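Local structure of packaging enzyme P4 (Pseudomonas phage phi6, 4BLO) at residues L[140-145]-L[183-188]; L[110-115]-L[224-229]; L[173-178]-L[218-223]; L[145-150]-L[161-166]; L[120-125]-L[253-258]. The protein hydrolyses nucleoside triphosphates and, as a hexameric RecA-like helicase of a double-stranded RNA phage, probably drives packaging of the viral RNA. One frame throughout, in Å; residues are numbered along the deposited sequence.

Contact 1: L[140-145]-L[183-188]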
# COMPACT_ATOMS: atom_id res chain seq x y z
N LEU L 140 -35.26 20.30 8.41
CA LEU L 140 -34.66 21.30 7.51
C LEU L 140 -35.56 21.76 6.36
O LEU L 140 -35.53 22.95 6.07
CB LEU L 140 -33.31 20.85 6.99
CG LEU L 140 -32.19 20.65 8.04
CD1 LEU L 140 -31.04 19.85 7.44
CD2 LEU L 140 -31.72 21.97 8.62
N ARG L 141 -36.41 20.90 5.75
CA ARG L 141 -37.34 21.26 4.62
C ARG L 141 -36.60 21.96 3.45
O ARG L 141 -36.87 23.15 3.22
CB ARG L 141 -38.44 22.23 5.18
CG ARG L 141 -39.12 21.84 6.49
CD ARG L 141 -40.29 20.87 6.34
NE ARG L 141 -41.50 21.45 5.76
CZ ARG L 141 -41.77 21.50 4.45
NH1 ARG L 141 -40.88 21.08 3.56
NH2 ARG L 141 -42.92 22.00 4.02
N PRO L 142 -35.69 21.30 2.70
CA PRO L 142 -34.99 21.99 1.58
C PRO L 142 -35.86 22.26 0.36
O PRO L 142 -36.81 21.52 0.13
CB PRO L 142 -33.87 21.06 1.23
CG PRO L 142 -34.10 19.84 2.06
CD PRO L 142 -35.27 19.89 2.84
N ASP L 143 -35.52 23.30 -0.43
CA ASP L 143 -36.25 23.65 -1.65
C ASP L 143 -35.98 22.62 -2.75
O ASP L 143 -36.91 22.20 -3.43
CB ASP L 143 -35.92 25.07 -2.15
CG ASP L 143 -36.10 26.20 -1.15
OD1 ASP L 143 -36.86 26.02 -0.18
OD2 ASP L 143 -35.48 27.27 -1.35
N VAL L 144 -34.71 22.22 -2.91
CA VAL L 144 -34.27 21.23 -3.90
C VAL L 144 -33.54 20.10 -3.14
O VAL L 144 -32.61 20.37 -2.38
CB VAL L 144 -33.38 21.90 -5.00
CG1 VAL L 144 -32.84 20.87 -5.98
CG2 VAL L 144 -34.15 22.99 -5.75
N LEU L 145 -33.98 18.86 -3.34
CA LEU L 145 -33.37 17.70 -2.70
C LEU L 145 -32.64 16.84 -3.74
O LEU L 145 -33.29 16.14 -4.52
CB LEU L 145 -34.41 16.87 -1.91
CG LEU L 145 -33.98 15.48 -1.36
CD1 LEU L 145 -33.00 15.60 -0.20
CD2 LEU L 145 -35.18 14.66 -0.96
N ASN L 183 -32.61 26.79 -1.65
CA ASN L 183 -32.06 26.02 -0.54
C ASN L 183 -31.85 24.61 -1.02
O ASN L 183 -32.80 23.80 -1.05
CB ASN L 183 -32.97 26.10 0.68
CG ASN L 183 -33.05 27.46 1.31
OD1 ASN L 183 -34.07 27.83 1.90
ND2 ASN L 183 -31.97 28.22 1.26
N VAL L 184 -30.62 24.32 -1.46
CA VAL L 184 -30.20 23.05 -2.04
C VAL L 184 -29.63 22.14 -0.96
O VAL L 184 -28.87 22.59 -0.11
CB VAL L 184 -29.20 23.27 -3.21
CG1 VAL L 184 -28.81 21.95 -3.87
CG2 VAL L 184 -29.76 24.22 -4.26
N ALA L 185 -30.00 20.84 -1.03
CA ALA L 185 -29.51 19.80 -0.13
C ALA L 185 -29.08 18.58 -0.90
O ALA L 185 -29.68 18.26 -1.93
CB ALA L 185 -30.58 19.43 0.87
N VAL L 186 -28.03 17.88 -0.42
CA VAL L 186 -27.52 16.66 -1.05
C VAL L 186 -27.59 15.48 -0.07
O VAL L 186 -26.91 15.48 0.95
CB VAL L 186 -26.08 16.80 -1.62
CG1 VAL L 186 -25.72 15.61 -2.49
CG2 VAL L 186 -25.94 18.10 -2.40
N ASP L 187 -28.45 14.49 -0.41
CA ASP L 187 -28.63 13.21 0.29
C ASP L 187 -28.51 12.07 -0.73
O ASP L 187 -29.46 11.82 -1.46
CB ASP L 187 -29.97 13.15 1.05
CG ASP L 187 -30.10 12.02 2.06
OD1 ASP L 187 -29.06 11.44 2.46
OD2 ASP L 187 -31.25 11.73 2.48
N SER L 188 -27.33 11.44 -0.87
CA SER L 188 -26.12 11.54 -0.05
C SER L 188 -24.93 12.03 -0.83
O SER L 188 -24.99 12.18 -2.05
CB SER L 188 -25.76 10.13 0.44
OG SER L 188 -25.24 10.11 1.76
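D143 and N183 illustrate how a polar pair can lie at the start of a parallel strand ladder. Their side chains cross obliquely, the carboxylate and amide planes turned 32° from each other, and D143 addresses the backbone of N183 rather than its side-chain amide. N183 N donates to D143 OD2 over 2.9 Å, arriving from above the carboxylate plane. With CG anti to the carbonyl carbon (chi1 -55°), the D143 carboxylate also rests on the N183 side chain, OD2 lying 3.4 Å from CB. N183 O in turn takes two donors: V144 N, in a nearly straight bond of 3.1 Å, and D143 N, in a weak, bent one. A185 N to V144 O, 3.0 Å, extends the ladder. It joins strands 144-147 and 184-187 of a RecA-type core sheet with strand order 3-2-4-5-1-6-7-8. On the face covered by helix 132-140, the CB atoms of P142 and A185 are 3.7 Å apart. Further on, L145 and D187 run alongside each other, L145 CD1 4.1 Å from D187 CB. The D187 carboxylate accepts a hydrogen bond from S133 of the P-loop and comes close to the bound calcium ion, a position consistent with a Walker B aspartate. V144 and V184 turn to the opposite face, V144 CB 4.4 Å from V184 CG2, beneath L177 and C174 of helix 167-179.

Contact 2: L[110-115]-L[224-229]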
# COMPACT_ATOMS: atom_id res chain seq x y z
N HIS L 110 -27.88 34.06 4.67
CA HIS L 110 -29.08 33.26 4.37
C HIS L 110 -29.90 33.01 5.66
O HIS L 110 -29.39 33.18 6.77
CB HIS L 110 -28.67 31.91 3.73
CG HIS L 110 -27.97 32.03 2.41
ND1 HIS L 110 -28.64 31.82 1.22
CD2 HIS L 110 -26.68 32.31 2.13
CE1 HIS L 110 -27.74 31.99 0.26
NE2 HIS L 110 -26.55 32.29 0.76
N ARG L 111 -31.17 32.60 5.50
CA ARG L 111 -32.03 32.27 6.64
C ARG L 111 -32.03 30.74 6.90
O ARG L 111 -32.49 30.29 7.96
CB ARG L 111 -33.46 32.77 6.40
CG ARG L 111 -33.65 34.24 6.74
CD ARG L 111 -35.07 34.70 6.46
NE ARG L 111 -35.24 35.14 5.08
CZ ARG L 111 -36.32 35.76 4.61
NH1 ARG L 111 -37.36 36.00 5.40
NH2 ARG L 111 -36.38 36.14 3.34
N TRP L 112 -31.51 29.96 5.92
CA TRP L 112 -31.45 28.50 5.93
C TRP L 112 -30.02 28.03 5.69
O TRP L 112 -29.35 28.62 4.84
CB TRP L 112 -32.39 27.97 4.83
CG TRP L 112 -32.55 26.47 4.77
CD1 TRP L 112 -33.52 25.73 5.37
CD2 TRP L 112 -31.76 25.55 3.99
NE1 TRP L 112 -33.38 24.40 5.03
CE2 TRP L 112 -32.30 24.26 4.19
CE3 TRP L 112 -30.65 25.69 3.14
CZ2 TRP L 112 -31.78 23.12 3.57
CZ3 TRP L 112 -30.14 24.56 2.52
CH2 TRP L 112 -30.71 23.30 2.73
N PRO L 113 -29.51 26.96 6.37
CA PRO L 113 -30.17 26.10 7.39
C PRO L 113 -30.31 26.76 8.76
O PRO L 113 -31.03 26.23 9.62
CB PRO L 113 -29.25 24.89 7.46
CG PRO L 113 -27.88 25.43 7.10
CD PRO L 113 -28.13 26.52 6.09
N SER L 114 -29.65 27.92 8.98
CA SER L 114 -29.74 28.67 10.23
C SER L 114 -29.81 30.17 9.96
O SER L 114 -29.33 30.62 8.92
CB SER L 114 -28.57 28.34 11.15
OG SER L 114 -28.69 29.06 12.37
N GLU L 115 -30.41 30.95 10.88
CA GLU L 115 -30.60 32.39 10.72
C GLU L 115 -29.29 33.15 10.68
O GLU L 115 -28.45 33.01 11.57
CB GLU L 115 -31.49 32.97 11.83
CG GLU L 115 -32.95 33.13 11.44
CD GLU L 115 -33.33 34.21 10.44
OE1 GLU L 115 -32.45 35.03 10.07
OE2 GLU L 115 -34.51 34.24 10.03
N ASP L 224 -22.47 32.51 -3.57
CA ASP L 224 -23.57 32.87 -2.66
C ASP L 224 -24.59 31.74 -2.44
O ASP L 224 -25.79 32.02 -2.28
CB ASP L 224 -24.28 34.15 -3.13
CG ASP L 224 -23.41 35.36 -3.38
OD1 ASP L 224 -22.37 35.51 -2.68
OD2 ASP L 224 -23.79 36.20 -4.22
N CYS L 225 -24.11 30.48 -2.41
CA CYS L 225 -24.94 29.28 -2.21
C CYS L 225 -24.99 28.90 -0.73
O CYS L 225 -23.99 29.04 -0.01
CB CYS L 225 -24.41 28.10 -3.03
SG CYS L 225 -24.25 28.41 -4.80
N SER L 226 -26.13 28.35 -0.31
CA SER L 226 -26.35 27.78 1.01
C SER L 226 -26.79 26.32 0.79
O SER L 226 -27.95 26.05 0.48
CB SER L 226 -27.37 28.58 1.80
OG SER L 226 -27.42 28.11 3.14
N VAL L 227 -25.82 25.39 0.87
CA VAL L 227 -26.03 23.97 0.64
C VAL L 227 -25.82 23.16 1.94
O VAL L 227 -24.93 23.45 2.72
CB VAL L 227 -25.09 23.47 -0.51
CG1 VAL L 227 -25.25 21.97 -0.78
CG2 VAL L 227 -25.30 24.28 -1.80
N VAL L 228 -26.67 22.14 2.14
CA VAL L 228 -26.60 21.16 3.22
C VAL L 228 -26.26 19.80 2.59
O VAL L 228 -27.04 19.29 1.80
CB VAL L 228 -27.90 21.09 4.08
CG1 VAL L 228 -27.93 19.84 4.98
CG2 VAL L 228 -28.09 22.37 4.89
N MET L 229 -25.11 19.24 2.92
CA MET L 229 -24.69 17.92 2.42
C MET L 229 -24.71 16.91 3.54
O MET L 229 -24.12 17.18 4.59
CB MET L 229 -23.29 17.97 1.78
CG MET L 229 -23.20 18.87 0.58
SD MET L 229 -21.78 18.49 -0.47
CE MET L 229 -20.45 18.79 0.65
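D224 and H110 begin a contact in which an irregular loop is laid along a strand, which meets it mainly through alternate residues. D224 O sits at the edge of the imidazole and in its plane, 3.1 Å from H110 NE2; that nitrogen is hydrogen-bonded to S119. The D224 carboxylate is engaged elsewhere, in salt bridges with R105 and R12. C225 turns away, and S226 then does most of the work. Its CB stands over the centre of the H110 ring, 3.5 Å from the centroid and 12° off the ring normal, a CH-pi contact. Its hydroxyl, anti to the backbone N (chi1 -172°), donates to W112 O over 2.6 Å, and S226 O approaches the edge of the indole in plane, 3.3 Å from CZ3. One serine thus meets the loop through its methylene, hydroxyl and carbonyl. V227 faces away, and V228 brings in the apolar part: its CG2 lies 3.5 Å from W112 CH2, the two side chains set perpendicular, and 3.8 Å from P113 CB. The W112-P113 peptide is cis, and both rings pack against this valine, while W112 NE1 is hydrogen-bonded to L140 O. Strand 226-231 runs between strands 184-187 and 120-126; helix 208-222 packs on C225 and V227 through F220, whereas L136 and L140 of helix 132-140 join the loop in covering V228.

Contact 3: L[173-178]-L[218-223]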
# COMPACT_ATOMS: atom_id res chain seq x y z
N VAL L 173 -26.08 21.39 -10.10
CA VAL L 173 -27.34 21.67 -9.42
C VAL L 173 -27.10 22.54 -8.18
O VAL L 173 -27.83 23.50 -7.97
CB VAL L 173 -28.14 20.39 -9.09
CG1 VAL L 173 -29.55 20.73 -8.59
CG2 VAL L 173 -28.23 19.46 -10.30
N CYS L 174 -26.05 22.22 -7.38
CA CYS L 174 -25.71 22.95 -6.16
C CYS L 174 -25.34 24.41 -6.46
O CYS L 174 -25.95 25.31 -5.89
CB CYS L 174 -24.61 22.24 -5.39
SG CYS L 174 -25.18 20.84 -4.39
N ILE L 175 -24.36 24.65 -7.37
CA ILE L 175 -23.91 26.00 -7.74
C ILE L 175 -25.01 26.72 -8.56
O ILE L 175 -25.35 27.85 -8.24
CB ILE L 175 -22.54 25.99 -8.48
CG1 ILE L 175 -21.43 25.42 -7.58
CG2 ILE L 175 -22.16 27.40 -8.99
CD1 ILE L 175 -20.25 24.79 -8.33
N GLY L 176 -25.53 26.05 -9.58
CA GLY L 176 -26.57 26.60 -10.45
C GLY L 176 -27.79 27.12 -9.75
O GLY L 176 -28.12 28.31 -9.87
N LEU L 177 -28.47 26.25 -8.98
CA LEU L 177 -29.71 26.61 -8.27
C LEU L 177 -29.43 27.36 -6.97
O LEU L 177 -30.21 28.26 -6.61
CB LEU L 177 -30.60 25.38 -8.00
CG LEU L 177 -31.09 24.59 -9.23
CD1 LEU L 177 -32.03 23.49 -8.82
CD2 LEU L 177 -31.81 25.49 -10.24
N GLY L 178 -28.35 27.00 -6.28
CA GLY L 178 -27.95 27.62 -5.02
C GLY L 178 -27.64 29.09 -5.15
O GLY L 178 -27.98 29.87 -4.25
N ASN L 218 -16.04 26.87 0.27
CA ASN L 218 -15.57 28.13 -0.31
C ASN L 218 -16.13 28.34 -1.73
O ASN L 218 -16.45 29.47 -2.11
CB ASN L 218 -14.05 28.22 -0.29
CG ASN L 218 -13.43 28.29 1.09
OD1 ASN L 218 -12.27 27.90 1.29
ND2 ASN L 218 -14.17 28.79 2.08
N LEU L 219 -16.32 27.24 -2.48
CA LEU L 219 -16.92 27.25 -3.81
C LEU L 219 -18.36 27.80 -3.71
O LEU L 219 -18.76 28.63 -4.52
CB LEU L 219 -16.91 25.81 -4.37
CG LEU L 219 -16.55 25.56 -5.84
CD1 LEU L 219 -15.25 26.22 -6.24
CD2 LEU L 219 -16.44 24.08 -6.11
N PHE L 220 -19.10 27.41 -2.66
CA PHE L 220 -20.46 27.89 -2.41
C PHE L 220 -20.44 29.31 -1.83
O PHE L 220 -21.36 30.08 -2.14
CB PHE L 220 -21.23 26.95 -1.48
CG PHE L 220 -21.47 25.56 -2.04
CD1 PHE L 220 -21.65 25.36 -3.40
CD2 PHE L 220 -21.56 24.46 -1.20
CE1 PHE L 220 -21.88 24.09 -3.92
CE2 PHE L 220 -21.80 23.18 -1.71
CZ PHE L 220 -21.96 23.00 -3.07
N THR L 221 -19.42 29.66 -1.02
CA THR L 221 -19.29 31.01 -0.44
C THR L 221 -19.07 32.04 -1.55
O THR L 221 -19.66 33.11 -1.51
CB THR L 221 -18.15 31.05 0.60
OG1 THR L 221 -18.32 29.97 1.53
CG2 THR L 221 -18.07 32.38 1.34
N GLN L 222 -18.25 31.69 -2.55
CA GLN L 222 -17.94 32.53 -3.69
C GLN L 222 -19.15 32.74 -4.62
O GLN L 222 -19.25 33.80 -5.24
CB GLN L 222 -16.80 31.89 -4.49
CG GLN L 222 -15.85 32.92 -5.07
CD GLN L 222 -14.51 32.31 -5.35
OE1 GLN L 222 -14.37 31.47 -6.25
NE2 GLN L 222 -13.48 32.74 -4.60
N TYR L 223 -20.06 31.73 -4.71
CA TYR L 223 -21.24 31.78 -5.59
C TYR L 223 -22.57 32.01 -4.82
O TYR L 223 -23.64 31.79 -5.37
CB TYR L 223 -21.30 30.52 -6.47
CG TYR L 223 -20.08 30.36 -7.36
CD1 TYR L 223 -19.67 31.39 -8.19
CD2 TYR L 223 -19.35 29.18 -7.36
CE1 TYR L 223 -18.53 31.25 -8.99
CE2 TYR L 223 -18.22 29.03 -8.17
CZ TYR L 223 -17.82 30.06 -8.99
OH TYR L 223 -16.71 29.91 -9.80
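I175 and F220 lie at the centre of a contact between two helices that run almost in the same direction, their local axes 10.3 Å apart and inclined by -21°. The close part is made by two consecutive residues of helix 167-179. I175 CG1 meets the F220 ring at its edge, in plane, 3.9 Å from CE1, with the isoleucine directed squarely across the phenylalanine. C174 CB comes to the same ring obliquely, 3.6 Å from CZ. The other branch of I175, CG2, anti to the backbone N, points away from the F220 ring and meets Y223 CD2 at 3.7 Å; Y223 lies just after the end of helix 208-222. The two branches of the isoleucine thus serve different aromatic residues.

Elsewhere the fit is looser, though every touching residue is buried. I175 CD1 only grazes L219 CD2, at 4.5 Å, and C174 SG lies 5.2 Å from the F220 centroid, an oblique sulfur-aromatic contact. Both helices lie on one face of the central sheet: C174 rests on I146, V184 and V186, F220 on V227 and V121, while I41 of helix 38-54 packs against I175 and V25 of a loop against Y223.

Contact 4: L[145-150]-L[161-166]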
# COMPACT_ATOMS: atom_id res chain seq x y z
N LEU L 145 -33.98 18.86 -3.34
CA LEU L 145 -33.37 17.70 -2.70
C LEU L 145 -32.64 16.84 -3.74
O LEU L 145 -33.29 16.14 -4.52
CB LEU L 145 -34.41 16.87 -1.91
CG LEU L 145 -33.98 15.48 -1.36
CD1 LEU L 145 -33.00 15.60 -0.20
CD2 LEU L 145 -35.18 14.66 -0.96
N ILE L 146 -31.29 16.92 -3.75
CA ILE L 146 -30.45 16.13 -4.64
C ILE L 146 -30.29 14.77 -4.00
O ILE L 146 -29.88 14.67 -2.84
CB ILE L 146 -29.08 16.79 -4.94
CG1 ILE L 146 -29.25 18.17 -5.64
CG2 ILE L 146 -28.15 15.83 -5.75
CD1 ILE L 146 -27.99 18.97 -5.66
N ARG L 147 -30.67 13.72 -4.75
CA ARG L 147 -30.57 12.35 -4.26
C ARG L 147 -29.47 11.64 -5.04
O ARG L 147 -29.49 11.58 -6.27
CB ARG L 147 -31.91 11.64 -4.31
CG ARG L 147 -32.76 11.99 -3.11
CD ARG L 147 -33.35 10.72 -2.49
NE ARG L 147 -32.82 10.42 -1.16
CZ ARG L 147 -32.87 9.22 -0.57
NH1 ARG L 147 -33.38 8.18 -1.22
NH2 ARG L 147 -32.37 9.04 0.64
N TRP L 148 -28.45 11.17 -4.29
CA TRP L 148 -27.27 10.54 -4.87
C TRP L 148 -26.81 9.36 -3.99
O TRP L 148 -26.69 9.51 -2.78
CB TRP L 148 -26.18 11.63 -5.00
CG TRP L 148 -25.02 11.32 -5.88
CD1 TRP L 148 -25.02 10.65 -7.07
CD2 TRP L 148 -23.67 11.80 -5.70
NE1 TRP L 148 -23.75 10.62 -7.60
CE2 TRP L 148 -22.90 11.32 -6.78
CE3 TRP L 148 -23.03 12.55 -4.69
CZ2 TRP L 148 -21.54 11.59 -6.90
CZ3 TRP L 148 -21.67 12.80 -4.81
CH2 TRP L 148 -20.94 12.31 -5.89
N GLY L 149 -26.59 8.20 -4.62
CA GLY L 149 -26.10 6.98 -3.98
C GLY L 149 -26.81 6.55 -2.72
O GLY L 149 -26.17 6.11 -1.76
N GLU L 150 -28.14 6.66 -2.73
CA GLU L 150 -29.04 6.30 -1.65
C GLU L 150 -30.01 5.26 -2.13
O GLU L 150 -30.39 5.31 -3.30
CB GLU L 150 -29.76 7.57 -1.20
CG GLU L 150 -28.92 8.44 -0.28
CD GLU L 150 -28.37 7.69 0.92
OE1 GLU L 150 -29.18 7.19 1.73
OE2 GLU L 150 -27.13 7.52 1.00
N ALA L 161 -37.20 16.21 -5.27
CA ALA L 161 -36.12 15.26 -5.53
C ALA L 161 -35.60 15.33 -6.97
O ALA L 161 -36.38 15.25 -7.93
CB ALA L 161 -36.56 13.84 -5.20
N VAL L 162 -34.27 15.46 -7.10
CA VAL L 162 -33.55 15.49 -8.38
C VAL L 162 -32.45 14.40 -8.29
O VAL L 162 -31.53 14.49 -7.47
CB VAL L 162 -33.04 16.90 -8.79
CG1 VAL L 162 -32.42 17.65 -7.62
CG2 VAL L 162 -32.09 16.85 -9.98
N HIS L 163 -32.62 13.34 -9.09
CA HIS L 163 -31.74 12.18 -9.09
C HIS L 163 -30.57 12.36 -10.04
O HIS L 163 -30.76 12.45 -11.26
CB HIS L 163 -32.51 10.89 -9.39
CG HIS L 163 -33.57 10.60 -8.37
ND1 HIS L 163 -34.90 10.97 -8.58
CD2 HIS L 163 -33.45 10.04 -7.15
CE1 HIS L 163 -35.54 10.59 -7.48
NE2 HIS L 163 -34.72 10.02 -6.59
N ILE L 164 -29.36 12.43 -9.45
CA ILE L 164 -28.10 12.56 -10.18
C ILE L 164 -27.32 11.23 -10.10
O ILE L 164 -27.69 10.31 -9.36
CB ILE L 164 -27.27 13.78 -9.68
CG1 ILE L 164 -26.82 13.61 -8.22
CG2 ILE L 164 -28.02 15.11 -9.89
CD1 ILE L 164 -25.51 14.13 -7.93
N SER L 165 -26.22 11.14 -10.88
CA SER L 165 -25.34 9.98 -10.98
C SER L 165 -23.87 10.35 -10.79
O SER L 165 -23.13 9.53 -10.27
CB SER L 165 -25.53 9.29 -12.33
OG SER L 165 -25.05 10.06 -13.42
N THR L 166 -23.43 11.57 -11.23
CA THR L 166 -22.03 12.02 -11.17
C THR L 166 -21.80 13.20 -10.21
O THR L 166 -22.75 13.91 -9.86
CB THR L 166 -21.46 12.36 -12.58
OG1 THR L 166 -21.82 13.69 -12.99
CG2 THR L 166 -21.84 11.35 -13.65
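The outer part of the RecA-type sheet, as counted within one subunit, is made by the parallel pair 144-147 and 161-163, in which L145, I146 and R147 stand beside A161, V162 and H163. The local strand axes are 4.6 Å apart and twisted by -31°. V162 N donates to L145 O, R147 N to V162 O at 3.0 Å, and I164 N to R147 O at 3.3 Å. On one face I146 and V162 project in parallel, CG1 to CG1 3.8 Å; helix 167-179 covers I146. On the other, R147 CB approaches the H163 ring obliquely, 3.6 Å from CD2. The arginine chain, bent at chi2 and chi3, carries the guanidinium away to salt bridges with D156 and E153, the latter a residue of the ADP pocket, and H163 NE2 shares D156, which may thus fix both groups.

Beyond the ladder I164 fills the angle between I146 and W148. Its CG1, between backbone N and carbonyl carbon (chi1 65°), lies 3.6 Å from I146 CG2. CD1 then sits over one face of the indole, 3.6 Å from the centroid of the five-membered ring, while I97 of a neighbouring subunit packs on the same tryptophan. W148 NE1 donates to S165 O over 2.9 Å; the oxygen lies in the indole plane, but the N-H meets it from directly above the carbonyl plane.

Contact 5: L[120-125]-L[253-258]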
# COMPACT_ATOMS: atom_id res chain seq x y z
N GLY L 120 -21.97 29.02 1.96
CA GLY L 120 -21.00 27.93 2.06
C GLY L 120 -21.67 26.58 2.14
O GLY L 120 -22.77 26.40 1.61
N VAL L 121 -21.03 25.63 2.82
CA VAL L 121 -21.61 24.30 2.97
C VAL L 121 -21.83 23.97 4.45
O VAL L 121 -21.10 24.43 5.33
CB VAL L 121 -20.85 23.19 2.19
CG1 VAL L 121 -19.70 22.59 3.00
CG2 VAL L 121 -21.80 22.11 1.73
N THR L 122 -22.92 23.25 4.70
CA THR L 122 -23.33 22.74 6.00
C THR L 122 -23.24 21.22 5.88
O THR L 122 -23.60 20.69 4.83
CB THR L 122 -24.70 23.30 6.37
OG1 THR L 122 -24.62 24.73 6.39
CG2 THR L 122 -25.20 22.77 7.71
N ALA L 123 -22.66 20.54 6.90
CA ALA L 123 -22.48 19.10 6.84
C ALA L 123 -23.32 18.40 7.88
O ALA L 123 -23.12 18.57 9.07
CB ALA L 123 -21.00 18.73 7.00
N LEU L 124 -24.27 17.61 7.40
CA LEU L 124 -25.18 16.86 8.25
C LEU L 124 -24.59 15.47 8.48
O LEU L 124 -24.69 14.60 7.63
CB LEU L 124 -26.59 16.84 7.62
CG LEU L 124 -27.73 16.07 8.27
CD1 LEU L 124 -28.13 16.67 9.58
CD2 LEU L 124 -28.89 16.03 7.33
N MET L 125 -23.93 15.32 9.65
CA MET L 125 -23.23 14.13 10.16
C MET L 125 -24.13 13.21 10.98
O MET L 125 -25.18 13.62 11.48
CB MET L 125 -22.05 14.58 11.04
CG MET L 125 -20.82 14.97 10.26
SD MET L 125 -19.43 14.00 10.87
CE MET L 125 -18.54 13.75 9.37
N GLY L 253 -21.25 25.42 8.29
CA GLY L 253 -22.29 24.79 9.09
C GLY L 253 -22.05 23.31 9.31
O GLY L 253 -21.54 22.60 8.43
N ALA L 254 -22.38 22.84 10.50
CA ALA L 254 -22.24 21.43 10.84
C ALA L 254 -23.31 21.04 11.83
O ALA L 254 -23.58 21.78 12.78
CB ALA L 254 -20.85 21.14 11.39
N ILE L 255 -23.94 19.89 11.57
CA ILE L 255 -25.00 19.27 12.38
C ILE L 255 -24.65 17.82 12.65
O ILE L 255 -24.38 17.08 11.70
CB ILE L 255 -26.40 19.36 11.70
CG1 ILE L 255 -26.75 20.78 11.20
CG2 ILE L 255 -27.49 18.80 12.62
CD1 ILE L 255 -27.68 20.79 9.98
N LEU L 256 -24.69 17.41 13.93
CA LEU L 256 -24.49 16.02 14.32
C LEU L 256 -25.84 15.42 14.69
O LEU L 256 -26.63 16.06 15.37
CB LEU L 256 -23.46 15.87 15.47
CG LEU L 256 -23.12 14.39 15.91
CD1 LEU L 256 -22.40 13.61 14.80
CD2 LEU L 256 -22.33 14.35 17.20
N CYS L 257 -26.09 14.20 14.21
CA CYS L 257 -27.30 13.44 14.49
C CYS L 257 -26.96 12.21 15.27
O CYS L 257 -25.96 11.53 15.01
CB CYS L 257 -28.03 13.06 13.21
SG CYS L 257 -28.88 14.44 12.42
N ALA L 258 -27.83 11.89 16.20
CA ALA L 258 -27.73 10.74 17.08
C ALA L 258 -29.11 10.44 17.64
O ALA L 258 -29.78 11.34 18.18
CB ALA L 258 -26.73 11.02 18.20
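T122 to M125 run parallel to G253 to L256, with local strand axes 4.2 Å apart and only 8° from aligned, and five backbone hydrogen bonds join them, from G253 N to V121 O at one end to C257 N to M125 O at the other. The bond from I255 N to A123 O, 2.9 Å, is nearly straight. The pair is closest where T122 faces G253: CA to CA is 3.9 Å, and T122 OG1 lies 3.6 Å from G253 CA, where a glycine offers no side chain to meet it.

On this face T122 CG2 touches I255 CD1 at 3.9 Å. L124, its CG anti to the backbone N (chi1 177°), sends CD1 across to the other strand, 3.8 Å from I255 CG2 and 3.7 Å from C257 SG. The reverse face carries A123 and A254, then M125 CB at 3.9 Å from L256 CD1, beneath V243, F244 and V247 of helix 240-248. C257 also touches S130 of the ADP pocket. In the strand order of the RecA-type fold this is the pairing of the first and sixth strands, and the first leads into the Walker A loop.

All five contacts are buried, contacts 3 and 5 in every touching residue, whereas P142, D143 and N183 of contact 1 and H110 and W112 of contact 2 are partly exposed. Contacts 1, 4 and 5 are parallel strand pairs joined by backbone hydrogen bonds; contacts 1 and 4 share L145 and strand 144-147, and contact 5 lies beyond strand 226-231 from contact 1. Contact 2 joins a loop to that strand through ring packing and one serine hydrogen bond. Contact 3, between helices on one face, is apolar and aromatic; C174 and F220 tie it to the other four. Charged groups near the nucleotide appear in contacts 1 and 4; contact 4 alone has its paired side chains packed by another subunit.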